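Local coordinates for protein thiamine pyrophosphokinase (Saccharomyces cerevisiae, PDB 1IG0) that transfers a pyrophosphate group from ATP to thiamine, as the only yeast enzyme able to make thiamine diphosphate, and works as a homodimer, at residues M25-L30 with I237-Q242. Numbering follows the deposited sequence.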
loop_
_atom_site.group_PDB
_atom_site.type_symbol
_atom_site.label_atom_id
_atom_site.label_comp_id
_atom_site.label_asym_id
_atom_site.label_seq_id
_atom_site.Cartn_x
_atom_site.Cartn_y
_atom_site.Cartn_z
ATOM N N MET B 25 6.155 -16.353 -17.760
ATOM C CA MET B 25 7.135 -15.977 -16.752
ATOM C C MET B 25 7.118 -16.923 -15.559
ATOM O O MET B 25 6.067 -17.431 -15.177
ATOM C CB MET B 25 6.893 -14.548 -16.264
ATOM C CG MET B 25 5.540 -14.353 -15.622
ATOM S SD MET B 25 5.626 -13.613 -13.986
ATOM C CE MET B 25 5.678 -15.076 -12.953
ATOM N N ASN B 26 8.289 -17.162 -14.976
ATOM C CA ASN B 26 8.400 -18.037 -13.816
ATOM C C ASN B 26 8.620 -17.142 -12.602
ATOM O O ASN B 26 9.424 -16.213 -12.654
ATOM C CB ASN B 26 9.576 -19.004 -13.986
ATOM C CG ASN B 26 9.564 -20.126 -12.962
ATOM O OD1 ASN B 26 9.640 -19.886 -11.757
ATOM N ND2 ASN B 26 9.468 -21.361 -13.441
ATOM N N LEU B 27 7.905 -17.417 -11.516
ATOM C CA LEU B 27 8.019 -16.614 -10.302
ATOM C C LEU B 27 9.443 -16.473 -9.776
ATOM O O LEU B 27 9.823 -15.410 -9.287
ATOM C CB LEU B 27 7.121 -17.191 -9.204
ATOM C CG LEU B 27 5.615 -17.006 -9.411
ATOM C CD1 LEU B 27 4.855 -17.692 -8.289
ATOM C CD2 LEU B 27 5.285 -15.520 -9.451
ATOM N N LYS B 28 10.229 -17.539 -9.876
ATOM C CA LYS B 28 11.608 -17.508 -9.396
ATOM C C LYS B 28 12.472 -16.493 -10.134
ATOM O O LYS B 28 13.396 -15.917 -9.560
ATOM C CB LYS B 28 12.244 -18.893 -9.521
ATOM C CG LYS B 28 11.764 -19.885 -8.481
ATOM C CD LYS B 28 12.348 -21.263 -8.729
ATOM C CE LYS B 28 11.906 -22.243 -7.658
ATOM N NZ LYS B 28 12.248 -23.642 -8.024
ATOM N N GLU B 29 12.164 -16.272 -11.408
ATOM C CA GLU B 29 12.929 -15.344 -12.230
ATOM C C GLU B 29 12.802 -13.899 -11.758
ATOM O O GLU B 29 13.608 -13.045 -12.132
ATOM C CB GLU B 29 12.493 -15.471 -13.690
ATOM C CG GLU B 29 12.424 -16.916 -14.163
ATOM C CD GLU B 29 12.143 -17.045 -15.645
ATOM O OE1 GLU B 29 11.193 -16.397 -16.133
ATOM O OE2 GLU B 29 12.869 -17.807 -16.317
ATOM N N LEU B 30 11.793 -13.627 -10.937
ATOM C CA LEU B 30 11.588 -12.282 -10.408
ATOM C C LEU B 30 12.688 -11.975 -9.399
ATOM O O LEU B 30 13.050 -10.818 -9.190
ATOM C CB LEU B 30 10.224 -12.176 -9.715
ATOM C CG LEU B 30 8.961 -12.299 -10.573
ATOM C CD1 LEU B 30 7.741 -12.394 -9.671
ATOM C CD2 LEU B 30 8.845 -11.103 -11.506
ATOM N N ILE B 237 1.757 -17.530 -15.657
ATOM C CA ILE B 237 2.659 -17.556 -14.514
ATOM C C ILE B 237 3.043 -19.007 -14.250
ATOM O O ILE B 237 2.180 -19.857 -14.028
ATOM C CB ILE B 237 1.981 -16.974 -13.260
ATOM C CG1 ILE B 237 1.574 -15.523 -13.519
ATOM C CG2 ILE B 237 2.923 -17.069 -12.067
ATOM C CD1 ILE B 237 0.743 -14.923 -12.422
ATOM N N GLU B 238 4.341 -19.290 -14.281
ATOM C CA GLU B 238 4.822 -20.646 -14.058
ATOM C C GLU B 238 5.533 -20.800 -12.720
ATOM O O GLU B 238 6.132 -19.855 -12.205
ATOM C CB GLU B 238 5.761 -21.056 -15.196
ATOM C CG GLU B 238 5.108 -21.022 -16.567
ATOM C CD GLU B 238 6.018 -21.549 -17.657
ATOM O OE1 GLU B 238 6.517 -22.685 -17.518
ATOM O OE2 GLU B 238 6.232 -20.832 -18.655
ATOM N N TYR B 239 5.453 -22.001 -12.157
ATOM C CA TYR B 239 6.092 -22.289 -10.883
ATOM C C TYR B 239 6.262 -23.779 -10.641
ATOM O O TYR B 239 5.425 -24.588 -11.041
ATOM C CB TYR B 239 5.289 -21.665 -9.734
ATOM C CG TYR B 239 3.793 -21.888 -9.818
ATOM C CD1 TYR B 239 3.222 -23.124 -9.497
ATOM C CD2 TYR B 239 2.943 -20.861 -10.232
ATOM C CE1 TYR B 239 1.839 -23.327 -9.586
ATOM C CE2 TYR B 239 1.563 -21.052 -10.325
ATOM C CZ TYR B 239 1.016 -22.284 -10.002
ATOM O OH TYR B 239 -0.347 -22.469 -10.101
ATOM N N ASP B 240 7.372 -24.136 -10.004
ATOM C CA ASP B 240 7.636 -25.525 -9.669
ATOM C C ASP B 240 6.716 -25.844 -8.496
ATOM O O ASP B 240 6.641 -25.080 -7.532
ATOM C CB ASP B 240 9.099 -25.710 -9.263
ATOM C CG ASP B 240 9.344 -27.024 -8.551
ATOM O OD1 ASP B 240 9.553 -27.003 -7.320
ATOM O OD2 ASP B 240 9.317 -28.079 -9.219
ATOM N N PRO B 241 5.987 -26.966 -8.569
ATOM C CA PRO B 241 5.073 -27.354 -7.492
ATOM C C PRO B 241 5.671 -27.294 -6.087
ATOM O O PRO B 241 5.071 -26.721 -5.180
ATOM C CB PRO B 241 4.655 -28.764 -7.898
ATOM C CG PRO B 241 4.621 -28.662 -9.392
ATOM C CD PRO B 241 5.911 -27.923 -9.688
ATOM N N GLN B 242 6.853 -27.877 -5.907
ATOM C CA GLN B 242 7.491 -27.872 -4.595
ATOM C C GLN B 242 7.762 -26.446 -4.130
ATOM O O GLN B 242 7.577 -26.121 -2.960
ATOM C CB GLN B 242 8.800 -28.666 -4.629
ATOM C CG GLN B 242 9.426 -28.863 -3.258
ATOM C CD GLN B 242 8.513 -29.617 -2.304
ATOM O OE1 GLN B 242 8.204 -30.789 -2.518
ATOM N NE2 GLN B 242 8.073 -28.942 -1.247
HETATM O O HOH W 1 9.562 -22.345 -9.936
HETATM O O HOH W 2 9.004 -21.654 -16.490
HETATM O O HOH W 3 12.038 -25.871 -6.802
#
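The ends of two parallel strands, 23-26 at the margin of the five-stranded sheet within this chain and 235-238 beside it, pair here just before the two segments part. Two backbone bonds fix the register: E238 N donates to M25 O (2.7 Å, 165° at the hydrogen), and L27 N donates to E238 O (3.1 Å), so the residue E238 is gripped through both its N and its O, as parallel pairing with N26 requires. On the face bearing M25 and I237, the methionine chain bends at chi2 and chi3 to bring CE against I237 CG2 at 3.5 Å. I237 CG2 also meets L27 CG at 3.8 Å, and the side chains of M25 and L27 touch F228 of strand 225-230. On the other face, N26 holds CG anti to its own N (chi1 -168°), which lets OD1 accept from K28 N at 3.1 Å, on a lone pair in the carbonyl plane: an Asx turn, where the backbone bends after the strand. OD1 also takes a proton from a water that accepts from D240 N, while ND2 reaches E238 OE1 through a second water, weakly held at the glutamate. Replacing the N26 amide with an alanine methyl is likely to leave K28 N without this acceptor and to break both water links. K28, extended beyond CG, meets D240 OD1 through a third water, the charged atoms 4.4 Å apart; that oxygen also caps helix 241-247 at F243 N. Register thus rests on direct backbone bonds, whereas the water-borne polar links past the strand ends probably make a softer join.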